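Local coordinates for regulation of enolase protein 1 (Saccharomyces cerevisiae, PDB 3O12) that acts in the galactose metabolic pathway through the GAL83 protein and may control the level of the enolase ENO1, at residues F43-A46 and G47-T50; S165-K168 and T169-L172. One frame throughout, in Å; residues are numbered along the deposited sequence. Where two conformers were deposited one is given.

Contact 1. Residues F43-A46 and G47-T50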
loop_
_atom_site.group_PDB
_atom_site.type_symbol
_atom_site.label_atom_id
_atom_site.label_comp_id
_atom_site.label_asym_id
_atom_site.label_seq_id
_atom_site.Cartn_x
_atom_site.Cartn_y
_atom_site.Cartn_z
ATOM N N PHE A 43 -3.820 10.252 -13.835
ATOM C CA PHE A 43 -3.912 11.706 -13.819
ATOM C C PHE A 43 -3.971 12.274 -12.410
ATOM O O PHE A 43 -4.335 11.584 -11.444
ATOM C CB PHE A 43 -5.049 12.244 -14.705
ATOM C CG PHE A 43 -6.424 11.922 -14.207
ATOM C CD1 PHE A 43 -7.099 12.804 -13.376
ATOM C CD2 PHE A 43 -7.056 10.747 -14.581
ATOM C CE1 PHE A 43 -8.380 12.513 -12.917
ATOM C CE2 PHE A 43 -8.330 10.455 -14.129
ATOM C CZ PHE A 43 -8.993 11.339 -13.293
ATOM N N GLN A 44 -3.579 13.538 -12.312
ATOM C CA GLN A 44 -3.477 14.241 -11.046
ATOM C C GLN A 44 -4.605 15.262 -10.942
ATOM O O GLN A 44 -5.033 15.859 -11.951
ATOM C CB GLN A 44 -2.118 14.958 -10.983
ATOM C CG GLN A 44 -1.888 15.853 -9.767
ATOM C CD GLN A 44 -0.616 16.705 -9.881
ATOM O OE1 GLN A 44 -0.112 16.961 -10.980
ATOM N NE2 GLN A 44 -0.108 17.157 -8.740
ATOM N N GLU A 45 -5.098 15.438 -9.724
ATOM C CA GLU A 45 -5.905 16.607 -9.370
ATOM C C GLU A 45 -5.233 17.137 -8.112
ATOM O O GLU A 45 -4.334 16.474 -7.570
ATOM C CB GLU A 45 -7.371 16.215 -9.124
ATOM C CG GLU A 45 -8.068 15.680 -10.381
ATOM C CD GLU A 45 -9.517 15.259 -10.162
ATOM O OE1 GLU A 45 -9.929 15.058 -8.999
ATOM O OE2 GLU A 45 -10.248 15.127 -11.170
ATOM N N ALA A 46 -5.615 18.320 -7.636
ATOM C CA ALA A 46 -4.961 18.833 -6.429
ATOM C C ALA A 46 -5.174 17.879 -5.249
ATOM O O ALA A 46 -6.303 17.651 -4.817
ATOM C CB ALA A 46 -5.458 20.235 -6.091
ATOM N N GLY A 47 -4.085 17.314 -4.743
ATOM C CA GLY A 47 -4.174 16.425 -3.597
ATOM C C GLY A 47 -4.621 15.011 -3.913
ATOM O O GLY A 47 -4.826 14.218 -3.000
ATOM N N LYS A 48 -4.755 14.678 -5.191
ATOM C CA LYS A 48 -5.290 13.379 -5.583
ATOM C C LYS A 48 -4.562 12.764 -6.762
ATOM O O LYS A 48 -4.002 13.461 -7.610
ATOM C CB LYS A 48 -6.785 13.470 -5.915
ATOM C CG LYS A 48 -7.601 14.176 -4.855
ATOM C CD LYS A 48 -9.073 14.182 -5.196
ATOM C CE LYS A 48 -9.836 15.010 -4.176
ATOM N NZ LYS A 48 -11.248 15.216 -4.592
ATOM N N VAL A 49 -4.576 11.437 -6.801
ATOM C CA VAL A 49 -4.025 10.683 -7.914
ATOM C C VAL A 49 -5.037 9.622 -8.326
ATOM O O VAL A 49 -5.514 8.868 -7.476
ATOM C CB VAL A 49 -2.695 9.991 -7.512
ATOM C CG1 VAL A 49 -2.303 8.927 -8.536
ATOM C CG2 VAL A 49 -1.591 11.033 -7.341
ATOM N N THR A 50 -5.371 9.565 -9.608
ATOM C CA THR A 50 -6.284 8.555 -10.113
ATOM C C THR A 50 -5.581 7.743 -11.184
ATOM O O THR A 50 -5.055 8.297 -12.151
ATOM C CB THR A 50 -7.544 9.202 -10.700
ATOM O OG1 THR A 50 -8.226 9.925 -9.665
ATOM C CG2 THR A 50 -8.477 8.135 -11.285
HETATM O O HOH W 1 -10.727 17.262 -7.383
#
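Phe43 and Thr50 stand side by side on one face of a two-strand ladder, pointing the same way, and the phenyl ring lays a face against the threonine. Thr50 CB sits over that face, 3.9 Å from the ring centroid and offset toward the rim formed by CE2 and CZ, a CH-pi contact to which the methyl CG2 adds at 3.7 Å from CE2. With CG between the backbone N and the carbonyl carbon (chi1 68°), the Phe43 ring leans across toward the neighbouring strand. Thr50 OG1 is hydrogen-bonded to Thr201 OG1 on the adjoining strand 199-208. On the same face Glu45 and Lys48 cross at a slant: Glu45 OE1 lies 4.0 Å from Lys48 CD, but it remains 4.6 Å from Lys48 NZ. A water bridges the two charges instead, donating to Glu45 OE1 and accepting only a weak bond from Lys48 NZ, while OE2 of Glu45 lies at the edge of the Phe43 ring. Gln44 and Val49, the non-hydrogen-bonded pair, point to the other face. The flanking pairs are closed by paired backbone bonds, Phe43 N to Thr50 O (2.9 Å) and Lys48 N to Glu45 O (3.0 Å) with their reciprocals. Gly47, at positive phi (80°), completes a type II turn from Glu45 to Lys48, the tight two-residue loop of an antiparallel beta hairpin.

Contact 2. Residues S165-K168 and T169-L172; sequences SDKK and TWPL
The backbone reverses direction between Asp166 and Thr169 without regular secondary structure, passing through Lys167 at positive phi (65°) before running out extended toward strand 172-177. Inside this bend the Asp166 carboxylate takes two amides on a single oxygen. Its OD2 accepts from Lys168 N at 2.8 Å and from Thr169 N at 3.0 Å, the latter bond nearly straight. Both donors come from the same face of the carboxylate: Thr169 N on the syn side, moderately tilted out of the plane (23°), Lys168 N from well above it. The crowded rotamer of Asp166, chi1 59°, turns the carboxylate back over the following amides, and the two N-H groups should favour its ionised form. On the far side of the turn Lys167 and Trp170 run alongside each other, Lys167 CG packing against CZ2 of the indole at 3.9 Å, while NZ forms a salt bridge with Glu204. A water in the indole plane accepts from Trp170 NE1 (2.9 Å) and donates to Lys167 O (2.6 Å), joining the ring edge to the bend. Trp170 also makes a cation-pi contact with Arg151. A second water links Ser165 N with Thr169 O across the mouth of the bend, and Ser164 OG bonds to the backbone of Asp166, Lys167 and Thr169. The bond from Lys168 N defines an Asx turn, here within the connection between antiparallel strands 158-164 and 172-177.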
loop_
_atom_site.group_PDB
_atom_site.type_symbol
_atom_site.label_atom_id
_atom_site.label_comp_id
_atom_site.label_asym_id
_atom_site.label_seq_id
_atom_site.Cartn_x
_atom_site.Cartn_y
_atom_site.Cartn_z
ATOM N N SER A 165 -12.691 3.018 8.528
ATOM C CA SER A 165 -13.807 3.168 7.603
ATOM C C SER A 165 -14.450 4.545 7.720
ATOM O O SER A 165 -15.307 4.903 6.912
ATOM C CB SER A 165 -14.860 2.098 7.878
ATOM O OG SER A 165 -15.431 2.296 9.160
ATOM N N ASP A 166 -14.033 5.323 8.716
ATOM C CA ASP A 166 -14.719 6.582 9.013
ATOM C C ASP A 166 -13.794 7.758 9.327
ATOM O O ASP A 166 -14.256 8.885 9.533
ATOM C CB ASP A 166 -15.747 6.385 10.137
ATOM C CG ASP A 166 -15.125 5.884 11.433
ATOM O OD1 ASP A 166 -15.897 5.518 12.347
ATOM O OD2 ASP A 166 -13.883 5.853 11.555
ATOM N N LYS A 167 -12.491 7.495 9.332
ATOM C CA LYS A 167 -11.493 8.512 9.655
ATOM C C LYS A 167 -11.629 8.977 11.107
ATOM O O LYS A 167 -11.100 10.026 11.481
ATOM C CB LYS A 167 -11.576 9.703 8.684
ATOM C CG LYS A 167 -10.212 10.263 8.288
ATOM C CD LYS A 167 -10.317 11.493 7.408
ATOM C CE LYS A 167 -8.929 12.050 7.114
ATOM N NZ LYS A 167 -8.984 13.300 6.296
ATOM N N LYS A 168 -12.339 8.189 11.915
ATOM C CA LYS A 168 -12.541 8.501 13.329
ATOM C C LYS A 168 -11.884 7.463 14.239
ATOM O O LYS A 168 -11.220 7.826 15.210
ATOM C CB LYS A 168 -14.035 8.597 13.665
ATOM C CG LYS A 168 -14.818 9.605 12.826
ATOM C CD LYS A 168 -14.303 11.018 13.026
ATOM C CE LYS A 168 -15.021 12.000 12.118
ATOM N NZ LYS A 168 -14.479 13.375 12.299
ATOM N N THR A 169 -12.092 6.182 13.922
ATOM C CA THR A 169 -11.588 5.054 14.695
ATOM C C THR A 169 -10.580 4.278 13.849
ATOM O O THR A 169 -10.837 4.018 12.674
ATOM C CB THR A 169 -12.745 4.107 15.067
ATOM O OG1 THR A 169 -13.835 4.879 15.592
ATOM C CG2 THR A 169 -12.302 3.089 16.093
ATOM N N TRP A 170 -9.447 3.913 14.449
ATOM C CA TRP A 170 -8.310 3.345 13.712
ATOM C C TRP A 170 -7.787 2.026 14.285
ATOM O O TRP A 170 -6.704 1.987 14.874
ATOM C CB TRP A 170 -7.164 4.360 13.679
ATOM C CG TRP A 170 -7.506 5.650 12.997
ATOM C CD1 TRP A 170 -8.086 6.749 13.561
ATOM C CD2 TRP A 170 -7.280 5.980 11.617
ATOM N NE1 TRP A 170 -8.239 7.740 12.619
ATOM C CE2 TRP A 170 -7.754 7.291 11.417
ATOM C CE3 TRP A 170 -6.724 5.290 10.531
ATOM C CZ2 TRP A 170 -7.687 7.932 10.178
ATOM C CZ3 TRP A 170 -6.660 5.927 9.303
ATOM C CH2 TRP A 170 -7.139 7.233 9.137
ATOM N N PRO A 171 -8.538 0.929 14.092
ATOM C CA PRO A 171 -8.097 -0.382 14.579
ATOM C C PRO A 171 -6.752 -0.821 14.001
ATOM O O PRO A 171 -6.418 -0.533 12.845
ATOM C CB PRO A 171 -9.205 -1.334 14.108
ATOM C CG PRO A 171 -10.014 -0.572 13.130
ATOM C CD PRO A 171 -9.876 0.875 13.484
ATOM N N LEU A 172 -5.988 -1.532 14.823
ATOM C CA LEU A 172 -4.716 -2.109 14.413
ATOM C C LEU A 172 -4.916 -3.253 13.433
ATOM O O LEU A 172 -5.821 -4.091 13.605
ATOM C CB LEU A 172 -3.962 -2.624 15.637
ATOM C CG LEU A 172 -2.620 -3.296 15.341
ATOM C CD1 LEU A 172 -1.567 -2.234 15.083
ATOM C CD2 LEU A 172 -2.194 -4.225 16.487
HETATM O O HOH W 2 -12.997 2.367 11.446
HETATM O O HOH W 3 -8.707 10.581 12.440
#

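Contacts 1 and 2 belong to the same seven-stranded antiparallel sheet but to opposite ends of its strand order. Contact 1 is the hairpin of edge strand 41-45 with 48-52; contact 2 lies in the connection leading into the other edge strand, 172-177. Their centres are 24 Å apart and their nearest atoms about 10 Å, so they do not touch, and each centre is about 17 Å from the centre of the chain. Strand 199-208 is common to both: it pairs with strand 48-52, offering Thr201 to contact 1, and supplies Glu204 to Lys167 in contact 2. Both lie at the surface of this DUF1349-family protein.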